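Local coordinates for member of s1p family of ribosomal proteins (Pyrococcus furiosus, PDB 5YH1), which probably acts as a manganese-dependent nuclease of the DHH family, this chain being the DHH domain of a longer protein that may bind nucleic acid, at residues His164-Trp169 / His184-His189; Arg192-Leu197 / Ser231-Phe236; Tyr107-Val112 / Tyr148-Ala153; Ala20-Val25 / Lys43-Ile48. One frame throughout, in Å; residues are numbered along the deposited sequence.

Contact 1 (His164-Trp169 / His184-His189); sequences HDPRDW and HVNPHH
His188 lays its imidazole flat against the backbone of Asp165. The Asp165 CA stands 3.7 Å from the centroid of the His188 ring, almost exactly on the ring normal, which makes a CH-pi contact, and Asp165 N lies over the same ring. Farther out, the Asp165 carboxylate runs nearly parallel to the imidazole without bonding to it; its OD1 instead accepts from Arg167 N, from above the carboxylate plane, in an Asx turn. Asn186 makes the hydrogen bond that joins the two segments. With its CG anti to the backbone N (chi1 -172°), it reaches across so that ND2 gives an almost straight bond of 2.8 Å to His164 O, 169° at the hydrogen. At the other end of the amide, OD1 accepts from His188 N at 2.9 Å, a second Asx turn, so the rotation of this buried group is fixed from both ends. His164 is the last residue of the Asp162-His163-His164 motif that names the DHH family: its ND1 bonds Asp162, and its side chain comes within about 4 Å of the manganese that His163 helps to bind. Trp169 points the rim of its six-membered ring at His189 in an offset edge-to-face pair, planes at 87°, with Trp169 CZ3 3.5 Å from His189 CD2. Pro166 CB lies over the rim of one face of the indole, and its CD rests 3.8 Å from His188 CB. The carboxylate of Asp178 holds both His184 ND1 and His189 NE2.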
# COMPACT_ATOMS: atom_id res chain seq x y z
N HIS A 164 -27.21 8.64 -5.81
CA HIS A 164 -26.73 8.89 -7.17
C HIS A 164 -27.70 8.27 -8.16
O HIS A 164 -28.40 7.30 -7.84
CB HIS A 164 -25.32 8.33 -7.36
CG HIS A 164 -24.32 8.96 -6.45
ND1 HIS A 164 -24.13 8.55 -5.14
CD2 HIS A 164 -23.48 10.01 -6.63
CE1 HIS A 164 -23.22 9.31 -4.57
NE2 HIS A 164 -22.81 10.20 -5.45
N ASP A 165 -27.72 8.84 -9.36
CA ASP A 165 -28.64 8.41 -10.42
C ASP A 165 -28.24 7.03 -10.96
O ASP A 165 -27.14 6.86 -11.47
CB ASP A 165 -28.63 9.45 -11.55
CG ASP A 165 -29.60 9.12 -12.68
OD1 ASP A 165 -30.47 8.22 -12.54
OD2 ASP A 165 -29.49 9.77 -13.74
N PRO A 166 -29.14 6.04 -10.84
CA PRO A 166 -28.84 4.74 -11.45
C PRO A 166 -28.69 4.79 -12.97
O PRO A 166 -28.08 3.90 -13.55
CB PRO A 166 -30.02 3.86 -11.04
CG PRO A 166 -30.59 4.52 -9.83
CD PRO A 166 -30.38 5.99 -10.04
N ARG A 167 -29.27 5.82 -13.60
CA ARG A 167 -29.14 6.08 -15.04
C ARG A 167 -29.87 5.10 -15.96
O ARG A 167 -30.74 5.52 -16.71
CB ARG A 167 -27.67 6.21 -15.48
CG ARG A 167 -27.01 7.51 -15.09
CD ARG A 167 -25.69 7.68 -15.82
NE ARG A 167 -25.03 8.93 -15.46
N ASP A 168 -29.50 3.81 -15.92
CA ASP A 168 -30.04 2.82 -16.86
C ASP A 168 -31.39 2.29 -16.38
O ASP A 168 -31.46 1.25 -15.72
CB ASP A 168 -29.05 1.66 -17.05
CG ASP A 168 -27.78 2.09 -17.75
OD1 ASP A 168 -27.87 2.83 -18.75
OD2 ASP A 168 -26.67 1.68 -17.33
N TRP A 169 -32.46 3.00 -16.70
CA TRP A 169 -33.79 2.62 -16.25
C TRP A 169 -34.39 1.55 -17.16
O TRP A 169 -34.30 1.65 -18.37
CB TRP A 169 -34.70 3.85 -16.15
CG TRP A 169 -34.18 4.80 -15.12
CD1 TRP A 169 -33.38 5.88 -15.34
CD2 TRP A 169 -34.38 4.73 -13.71
NE1 TRP A 169 -33.07 6.49 -14.15
CE2 TRP A 169 -33.69 5.81 -13.13
CE3 TRP A 169 -35.09 3.86 -12.88
CZ2 TRP A 169 -33.68 6.05 -11.75
CZ3 TRP A 169 -35.08 4.09 -11.51
CH2 TRP A 169 -34.38 5.18 -10.96
N HIS A 184 -32.91 -1.54 -2.74
CA HIS A 184 -32.21 -0.34 -3.14
C HIS A 184 -33.01 0.88 -2.67
O HIS A 184 -34.10 1.14 -3.19
CB HIS A 184 -32.01 -0.37 -4.65
CG HIS A 184 -31.14 0.73 -5.17
ND1 HIS A 184 -30.89 0.89 -6.51
CD2 HIS A 184 -30.50 1.74 -4.54
CE1 HIS A 184 -30.10 1.94 -6.69
NE2 HIS A 184 -29.86 2.47 -5.51
N VAL A 185 -32.50 1.57 -1.65
CA VAL A 185 -33.09 2.80 -1.13
C VAL A 185 -32.40 3.96 -1.83
O VAL A 185 -31.20 4.21 -1.62
CB VAL A 185 -32.91 2.92 0.39
CG1 VAL A 185 -33.47 4.24 0.90
CG2 VAL A 185 -33.57 1.75 1.11
N ASN A 186 -33.15 4.66 -2.68
CA ASN A 186 -32.61 5.74 -3.49
C ASN A 186 -33.74 6.69 -3.93
O ASN A 186 -34.72 6.24 -4.55
CB ASN A 186 -31.86 5.16 -4.70
CG ASN A 186 -31.10 6.20 -5.50
OD1 ASN A 186 -31.51 7.35 -5.62
ND2 ASN A 186 -29.96 5.79 -6.07
N PRO A 187 -33.62 7.99 -3.62
CA PRO A 187 -34.67 8.96 -3.98
C PRO A 187 -34.98 9.04 -5.48
O PRO A 187 -36.10 9.40 -5.85
CB PRO A 187 -34.09 10.30 -3.49
CG PRO A 187 -32.61 10.07 -3.39
CD PRO A 187 -32.49 8.65 -2.94
N HIS A 188 -34.01 8.70 -6.32
CA HIS A 188 -34.19 8.75 -7.78
C HIS A 188 -35.30 7.81 -8.29
O HIS A 188 -35.80 8.01 -9.37
CB HIS A 188 -32.88 8.42 -8.50
CG HIS A 188 -31.84 9.50 -8.40
ND1 HIS A 188 -31.69 10.46 -9.37
CD2 HIS A 188 -30.89 9.75 -7.47
CE1 HIS A 188 -30.70 11.27 -9.04
NE2 HIS A 188 -30.20 10.86 -7.89
N HIS A 189 -35.64 6.77 -7.53
CA HIS A 189 -36.70 5.84 -7.91
C HIS A 189 -38.08 6.50 -7.84
O HIS A 189 -38.95 6.19 -8.64
CB HIS A 189 -36.72 4.61 -7.00
CG HIS A 189 -35.63 3.63 -7.29
ND1 HIS A 189 -34.53 3.48 -6.48
CD2 HIS A 189 -35.47 2.74 -8.30
CE1 HIS A 189 -33.74 2.55 -6.98
NE2 HIS A 189 -34.29 2.08 -8.08

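Contact 2 (Arg192-Leu197 / Ser231-Phe236); sequences RGYYEL and SKAPEF
An ST turn at Ser231, two residues past the metal ligand Asp229, leads into helix 234-245 and hooks onto the type I turn Tyr194-Leu197 by way of Glu196. Ser231 OG donates a hydrogen bond to Glu196 O (2.6 Å) and accepts one from Ala233 N (3.1 Å), the latter bond defining the turn. Replacing Ser231 with an alanine would probably leave both Glu196 O and Ala233 N without this partner and let the lead into the helix drift from the turn. Alongside, Glu196 carries its CG between the backbone N and the carbonyl carbon (chi1 54°), which sets that methylene 3.5 Å from Ala233 CB and over one face of the Tyr194 ring. Tyr194 runs past Ala233 toward the first turn of the helix, where its OH donates to Glu235 OE2; the modelled separation of 2.4 Å is too short to be trusted as a length. The carboxylate meets the ring at its edge, with its other oxygen bonded to Ser31. Leu197 CD1 lies 4.1 Å from Glu235 CG, shielding the stem of that acid. Next to the metal, Tyr195 O accepts from His163 ND1, so the same turn supports a ligand of the manganese. Chemically, the Ser231 hydroxyl, both donor and acceptor, ties the turn to the lead-in of the helix; the Tyr194-Glu235 bond, whose length is doubtful, would add a second tie.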
# COMPACT_ATOMS: atom_id res chain seq x y z
N ARG A 192 -37.04 11.40 -9.95
CA ARG A 192 -35.81 11.48 -10.73
C ARG A 192 -35.10 12.79 -10.48
O ARG A 192 -35.72 13.84 -10.41
CB ARG A 192 -36.11 11.39 -12.23
CG ARG A 192 -36.70 10.06 -12.68
CD ARG A 192 -35.64 9.02 -13.00
NE ARG A 192 -36.24 7.96 -13.82
CZ ARG A 192 -37.06 7.02 -13.36
NH1 ARG A 192 -37.39 6.95 -12.07
NH2 ARG A 192 -37.56 6.12 -14.21
N GLY A 193 -33.78 12.73 -10.36
CA GLY A 193 -32.96 13.92 -10.18
C GLY A 193 -32.84 14.43 -8.76
O GLY A 193 -32.09 15.37 -8.52
N TYR A 194 -33.52 13.82 -7.80
CA TYR A 194 -33.51 14.33 -6.42
C TYR A 194 -32.28 13.88 -5.61
O TYR A 194 -32.40 13.27 -4.54
CB TYR A 194 -34.82 13.97 -5.71
CG TYR A 194 -35.20 14.92 -4.59
CD1 TYR A 194 -35.57 16.24 -4.86
CD2 TYR A 194 -35.22 14.49 -3.26
CE1 TYR A 194 -35.95 17.11 -3.84
CE2 TYR A 194 -35.59 15.35 -2.24
CZ TYR A 194 -35.96 16.66 -2.53
OH TYR A 194 -36.33 17.52 -1.52
N TYR A 195 -31.11 14.23 -6.12
CA TYR A 195 -29.81 13.97 -5.49
C TYR A 195 -29.68 14.61 -4.11
O TYR A 195 -28.90 14.15 -3.28
CB TYR A 195 -28.71 14.52 -6.40
CG TYR A 195 -27.30 14.49 -5.82
CD1 TYR A 195 -26.51 13.35 -5.91
CD2 TYR A 195 -26.76 15.62 -5.18
CE1 TYR A 195 -25.22 13.32 -5.39
CE2 TYR A 195 -25.48 15.59 -4.65
CZ TYR A 195 -24.71 14.44 -4.76
OH TYR A 195 -23.43 14.39 -4.25
N GLU A 196 -30.43 15.68 -3.87
CA GLU A 196 -30.24 16.50 -2.68
C GLU A 196 -30.72 15.84 -1.39
O GLU A 196 -30.43 16.33 -0.31
CB GLU A 196 -30.88 17.87 -2.86
CG GLU A 196 -32.36 17.85 -3.24
CD GLU A 196 -32.58 18.05 -4.74
OE1 GLU A 196 -33.30 19.01 -5.09
OE2 GLU A 196 -32.02 17.28 -5.56
N LEU A 197 -31.44 14.73 -1.49
CA LEU A 197 -31.69 13.88 -0.32
C LEU A 197 -30.53 12.88 -0.23
O LEU A 197 -30.49 11.87 -0.95
CB LEU A 197 -33.03 13.17 -0.43
CG LEU A 197 -33.51 12.39 0.79
CD1 LEU A 197 -33.74 13.30 1.99
CD2 LEU A 197 -34.77 11.63 0.44
N SER A 231 -26.28 20.03 0.11
CA SER A 231 -27.68 19.87 -0.23
C SER A 231 -28.43 21.18 -0.03
O SER A 231 -28.22 21.87 0.97
CB SER A 231 -28.30 18.78 0.66
OG SER A 231 -29.71 18.72 0.50
N LYS A 232 -29.31 21.51 -0.98
CA LYS A 232 -30.27 22.60 -0.83
C LYS A 232 -31.70 22.06 -0.76
O LYS A 232 -32.64 22.73 -1.20
CB LYS A 232 -30.17 23.58 -2.02
CG LYS A 232 -28.77 24.02 -2.42
CD LYS A 232 -28.06 24.74 -1.29
CE LYS A 232 -26.67 25.18 -1.73
NZ LYS A 232 -25.70 25.14 -0.59
N ALA A 233 -31.88 20.85 -0.23
CA ALA A 233 -33.21 20.23 -0.15
C ALA A 233 -34.04 20.83 0.98
O ALA A 233 -33.51 21.12 2.04
CB ALA A 233 -33.08 18.73 0.07
N PRO A 234 -35.36 20.97 0.78
CA PRO A 234 -36.25 21.34 1.87
C PRO A 234 -36.10 20.45 3.11
O PRO A 234 -36.22 20.93 4.23
CB PRO A 234 -37.64 21.18 1.26
CG PRO A 234 -37.43 21.49 -0.17
CD PRO A 234 -36.07 20.92 -0.51
N GLU A 235 -35.83 19.16 2.89
CA GLU A 235 -35.53 18.25 4.00
C GLU A 235 -34.32 18.71 4.80
O GLU A 235 -34.30 18.57 6.02
CB GLU A 235 -35.29 16.82 3.49
CG GLU A 235 -36.52 16.12 2.92
CD GLU A 235 -36.71 16.31 1.43
OE1 GLU A 235 -37.50 15.54 0.86
OE2 GLU A 235 -36.10 17.20 0.82
N PHE A 236 -33.31 19.24 4.11
CA PHE A 236 -32.04 19.62 4.76
C PHE A 236 -32.30 20.76 5.75
O PHE A 236 -31.83 20.73 6.89
CB PHE A 236 -31.00 20.02 3.69
CG PHE A 236 -29.75 20.67 4.24
CD1 PHE A 236 -28.91 19.98 5.11
CD2 PHE A 236 -29.39 21.95 3.85
CE1 PHE A 236 -27.75 20.56 5.60
CE2 PHE A 236 -28.22 22.55 4.33
CZ PHE A 236 -27.40 21.85 5.21

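Contact 3 (Tyr107-Val112 / Tyr148-Ala153); sequences YELEDV and YKRLKA
Tyr107 holds its CG opposite the backbone N (chi1 -162°) and Tyr148 holds its own opposite the carbonyl carbon (chi1 -59°), and these settings bring Tyr148 CE1 up to the edge of the Tyr107 ring. There it lies 3.9 Å from Tyr107 CD2, close to the ring plane. Leu151 comes in beside it at about a right angle to Tyr107, CD1 3.7 Å from Tyr107 CE2, and its CG meets Val112 CG2 at 3.7 Å. Val112 CB, from the same segment as Tyr107, lies 3.6 Å above one face of the Tyr107 ring, toward the rim. Arg150, extended from CG to NE, crosses Leu109, which lays CD2 3.5 Å above one face of the guanidinium. The charge itself looks elsewhere: NE and NH2 form salt bridges to Glu263 and Glu299 of the second subunit. Tyr107 OH, meanwhile, bonds Asp115, and Tyr148 OH reaches Gly139 O. The two tyrosines also rest on Ile135 of strand 132-136. Helices 109-126 and 145-152, which precede and follow that strand in the chain, thus pack together against the parallel sheet, as in the Rossmann-like alpha/beta core of DHH proteins.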
# COMPACT_ATOMS: atom_id res chain seq x y z
N TYR A 107 -18.31 0.51 -6.12
CA TYR A 107 -17.82 -0.67 -5.43
C TYR A 107 -16.74 -1.33 -6.31
O TYR A 107 -17.03 -2.16 -7.16
CB TYR A 107 -19.00 -1.61 -5.14
CG TYR A 107 -18.81 -2.68 -4.08
CD1 TYR A 107 -17.63 -2.80 -3.35
CD2 TYR A 107 -19.85 -3.56 -3.79
CE1 TYR A 107 -17.49 -3.78 -2.38
CE2 TYR A 107 -19.71 -4.53 -2.82
CZ TYR A 107 -18.54 -4.64 -2.11
OH TYR A 107 -18.42 -5.62 -1.14
N GLU A 108 -15.50 -0.89 -6.11
CA GLU A 108 -14.33 -1.35 -6.88
C GLU A 108 -14.08 -2.82 -6.72
O GLU A 108 -14.33 -3.37 -5.65
CB GLU A 108 -13.07 -0.68 -6.34
CG GLU A 108 -12.72 0.63 -6.96
CD GLU A 108 -11.40 1.12 -6.43
OE1 GLU A 108 -10.47 1.30 -7.24
OE2 GLU A 108 -11.27 1.30 -5.20
N LEU A 109 -13.49 -3.44 -7.74
CA LEU A 109 -13.18 -4.88 -7.66
C LEU A 109 -12.19 -5.19 -6.55
O LEU A 109 -12.32 -6.22 -5.88
CB LEU A 109 -12.68 -5.43 -9.00
CG LEU A 109 -13.72 -5.51 -10.13
CD1 LEU A 109 -13.16 -6.25 -11.33
CD2 LEU A 109 -15.00 -6.17 -9.65
N GLU A 110 -11.23 -4.30 -6.32
CA GLU A 110 -10.28 -4.51 -5.24
C GLU A 110 -11.00 -4.58 -3.89
O GLU A 110 -10.63 -5.39 -3.04
CB GLU A 110 -9.19 -3.43 -5.23
CG GLU A 110 -8.15 -3.65 -4.14
CD GLU A 110 -6.90 -2.78 -4.30
OE1 GLU A 110 -6.80 -2.00 -5.27
OE2 GLU A 110 -6.00 -2.89 -3.43
N ASP A 111 -12.03 -3.75 -3.70
CA ASP A 111 -12.82 -3.78 -2.47
C ASP A 111 -13.65 -5.05 -2.34
O ASP A 111 -13.62 -5.70 -1.31
CB ASP A 111 -13.76 -2.56 -2.38
CG ASP A 111 -13.00 -1.25 -2.20
OD1 ASP A 111 -11.78 -1.28 -1.97
OD2 ASP A 111 -13.63 -0.18 -2.29
N VAL A 112 -14.42 -5.39 -3.38
CA VAL A 112 -15.31 -6.55 -3.27
C VAL A 112 -14.51 -7.86 -3.17
O VAL A 112 -14.89 -8.78 -2.44
CB VAL A 112 -16.34 -6.60 -4.41
CG1 VAL A 112 -15.70 -6.98 -5.73
CG2 VAL A 112 -17.46 -7.56 -4.04
N TYR A 148 -21.41 -6.92 -7.82
CA TYR A 148 -22.59 -7.68 -7.42
C TYR A 148 -22.66 -9.05 -8.11
O TYR A 148 -23.08 -10.02 -7.50
CB TYR A 148 -23.88 -6.88 -7.67
CG TYR A 148 -23.96 -5.54 -6.94
CD1 TYR A 148 -23.36 -5.35 -5.69
CD2 TYR A 148 -24.65 -4.48 -7.50
CE1 TYR A 148 -23.45 -4.13 -5.04
CE2 TYR A 148 -24.74 -3.26 -6.85
CZ TYR A 148 -24.14 -3.09 -5.62
OH TYR A 148 -24.24 -1.88 -4.99
N LYS A 149 -22.22 -9.13 -9.36
CA LYS A 149 -22.12 -10.44 -10.03
C LYS A 149 -21.23 -11.39 -9.24
O LYS A 149 -21.55 -12.57 -9.10
CB LYS A 149 -21.60 -10.29 -11.44
CG LYS A 149 -22.64 -9.69 -12.37
CD LYS A 149 -22.09 -9.49 -13.76
CE LYS A 149 -23.21 -9.11 -14.71
NZ LYS A 149 -22.73 -9.14 -16.12
N ARG A 150 -20.14 -10.87 -8.69
CA ARG A 150 -19.24 -11.68 -7.88
C ARG A 150 -19.85 -12.07 -6.55
O ARG A 150 -19.78 -13.24 -6.16
CB ARG A 150 -17.90 -10.97 -7.70
CG ARG A 150 -17.08 -10.97 -8.98
CD ARG A 150 -16.03 -9.89 -8.94
NE ARG A 150 -15.18 -9.87 -10.13
CZ ARG A 150 -15.54 -9.35 -11.30
NH1 ARG A 150 -16.75 -8.82 -11.48
NH2 ARG A 150 -14.67 -9.36 -12.30
N LEU A 151 -20.49 -11.12 -5.87
CA LEU A 151 -21.18 -11.45 -4.61
C LEU A 151 -22.31 -12.48 -4.80
O LEU A 151 -22.53 -13.34 -3.93
CB LEU A 151 -21.71 -10.19 -3.92
CG LEU A 151 -20.64 -9.26 -3.34
CD1 LEU A 151 -21.25 -7.93 -2.93
CD2 LEU A 151 -19.95 -9.90 -2.15
N LYS A 152 -23.01 -12.41 -5.91
CA LYS A 152 -24.12 -13.33 -6.15
C LYS A 152 -23.65 -14.77 -6.43
O LYS A 152 -24.37 -15.72 -6.16
CB LYS A 152 -25.05 -12.81 -7.25
CG LYS A 152 -25.91 -11.62 -6.80
CD LYS A 152 -26.65 -11.89 -5.48
CE LYS A 152 -27.74 -10.86 -5.23
NZ LYS A 152 -28.41 -11.05 -3.92
N ALA A 153 -22.42 -14.93 -6.91
CA ALA A 153 -21.83 -16.27 -7.00
C ALA A 153 -21.71 -16.93 -5.62
O ALA A 153 -21.59 -18.15 -5.52
CB ALA A 153 -20.48 -16.21 -7.68

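Contact 4 (Ala20-Val25 / Lys43-Ile48); sequences AQPSDV and KAAFMI
Phe46 is the main bump on helix 32-53, and Ala20 and the loop that follows pack around the CD1-CE1 side of its ring. The methyl of Ala20 comes in obliquely, CB 3.6 Å from both CD1 and CE1 of Phe46. Gln21 meets the ring in two places: its backbone N at the edge, near the ring plane, 3.8 Å from Phe46 CD1, and its side chain, bent at chi2, doubles back to put NE2 3.8 Å from Phe46 CE1, on the other side of the ring plane from Ala20 CB, the amide turned 33° from the ring. Pro22 fits the notch between two neighbouring residues of the helix, its CD 4.1 Å from Phe46 CB and its CB 4.3 Å from Ala45 CB; the small methyl of Ala45 leaves room for the proline ring. A serine in place of Phe46 would probably open a gap beside Ala20 CB and leave the folded-back Gln21 side chain free to swing. Arg49 NE donates to Ala20 O. Elsewhere helix 32-53 packs Ala44 and Met47 (a selenomethionine) onto Val183 of edge strand 183-185, while Ala45 also touches Tyr209 of helix 199-210, so the loop 20-25 lies on the outer side of a helix that covers the parallel sheet.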
# COMPACT_ATOMS: atom_id res chain seq x y z
N ALA A 20 -37.70 -9.25 13.55
CA ALA A 20 -36.95 -8.35 12.67
C ALA A 20 -37.81 -7.21 12.13
O ALA A 20 -37.27 -6.17 11.76
CB ALA A 20 -36.33 -9.12 11.52
N GLN A 21 -39.12 -7.41 12.05
CA GLN A 21 -40.03 -6.37 11.56
C GLN A 21 -39.76 -5.09 12.32
O GLN A 21 -39.81 -5.08 13.54
CB GLN A 21 -41.50 -6.75 11.79
CG GLN A 21 -42.02 -7.83 10.87
CD GLN A 21 -42.03 -7.41 9.42
OE1 GLN A 21 -42.17 -6.22 9.10
NE2 GLN A 21 -41.89 -8.37 8.52
N PRO A 22 -39.46 -4.00 11.60
CA PRO A 22 -39.28 -2.72 12.29
C PRO A 22 -40.63 -2.05 12.61
O PRO A 22 -41.61 -2.26 11.90
CB PRO A 22 -38.51 -1.89 11.28
CG PRO A 22 -38.98 -2.40 9.96
CD PRO A 22 -39.26 -3.87 10.15
N SER A 23 -40.65 -1.24 13.67
CA SER A 23 -41.78 -0.37 13.95
C SER A 23 -41.83 0.76 12.93
O SER A 23 -40.80 1.17 12.39
CB SER A 23 -41.65 0.26 15.33
OG SER A 23 -41.43 -0.72 16.31
N ASP A 24 -43.03 1.27 12.68
CA ASP A 24 -43.18 2.45 11.86
C ASP A 24 -42.93 3.68 12.73
O ASP A 24 -43.84 4.18 13.37
CB ASP A 24 -44.57 2.50 11.23
CG ASP A 24 -44.73 3.67 10.28
OD1 ASP A 24 -43.87 4.58 10.29
OD2 ASP A 24 -45.72 3.67 9.53
N VAL A 25 -41.68 4.14 12.76
CA VAL A 25 -41.28 5.30 13.57
C VAL A 25 -41.34 6.63 12.81
O VAL A 25 -40.87 7.65 13.30
CB VAL A 25 -39.86 5.12 14.15
CG1 VAL A 25 -39.83 3.95 15.11
CG2 VAL A 25 -38.83 4.92 13.05
N LYS A 43 -37.94 -2.29 4.55
CA LYS A 43 -37.33 -3.54 4.09
C LYS A 43 -35.82 -3.58 4.40
O LYS A 43 -35.32 -4.59 4.89
CB LYS A 43 -37.55 -3.72 2.59
CG LYS A 43 -37.04 -5.06 2.05
CD LYS A 43 -37.42 -5.21 0.59
CE LYS A 43 -36.92 -6.51 -0.01
NZ LYS A 43 -37.14 -6.48 -1.48
N ALA A 44 -35.12 -2.48 4.14
CA ALA A 44 -33.69 -2.39 4.46
C ALA A 44 -33.45 -2.65 5.94
O ALA A 44 -32.57 -3.43 6.31
CB ALA A 44 -33.14 -1.02 4.07
N ALA A 45 -34.25 -2.01 6.78
CA ALA A 45 -34.12 -2.16 8.22
C ALA A 45 -34.48 -3.57 8.67
O ALA A 45 -33.85 -4.12 9.56
CB ALA A 45 -34.99 -1.14 8.94
N PHE A 46 -35.49 -4.16 8.04
CA PHE A 46 -35.85 -5.55 8.30
C PHE A 46 -34.66 -6.49 8.01
O PHE A 46 -34.31 -7.32 8.85
CB PHE A 46 -37.06 -5.98 7.45
CG PHE A 46 -37.31 -7.47 7.44
CD1 PHE A 46 -38.02 -8.07 8.47
CD2 PHE A 46 -36.81 -8.27 6.43
CE1 PHE A 46 -38.23 -9.45 8.47
CE2 PHE A 46 -37.02 -9.64 6.43
CZ PHE A 46 -37.73 -10.23 7.46
N MSE A 47 -34.05 -6.34 6.84
CA MSE A 47 -32.93 -7.21 6.47
C MSE A 47 -31.75 -7.05 7.40
O MSE A 47 -31.13 -8.03 7.79
CB MSE A 47 -32.52 -6.94 5.02
CG MSE A 47 -33.52 -7.62 4.09
SE MSE A 47 -33.12 -7.15 2.22
CE MSE A 47 -31.56 -8.36 2.04
N ILE A 48 -31.46 -5.82 7.79
CA ILE A 48 -30.32 -5.57 8.67
C ILE A 48 -30.59 -6.16 10.06
O ILE A 48 -29.75 -6.88 10.61
CB ILE A 48 -29.95 -4.07 8.70
CG1 ILE A 48 -29.31 -3.69 7.36
CG2 ILE A 48 -28.98 -3.75 9.83
CD1 ILE A 48 -29.24 -2.20 7.09

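How the contacts relate
Contacts 1 and 2 are neighbours, their centres 13 Å apart, and they pack directly: His188 ND1 lies 3.2 Å from Gly193 N, and Pro187 CG lies 3.4 Å from Tyr194 O. Both border the manganese site of Asp67, Asp137, His163 and Asp229; the His164 side chain is about 4 Å from the ion and that of Ser231 about 9 Å. Contact 4, away from the site, reaches contact 1 through Ala44 CB, 4.1 Å from Val185 CG2. Contact 3 touches none of the others. Its nearest atoms stay about 7 Å from contact 1, and its centre is 29 Å from that of contact 2, across the middle of the chain, where it faces the second subunit instead.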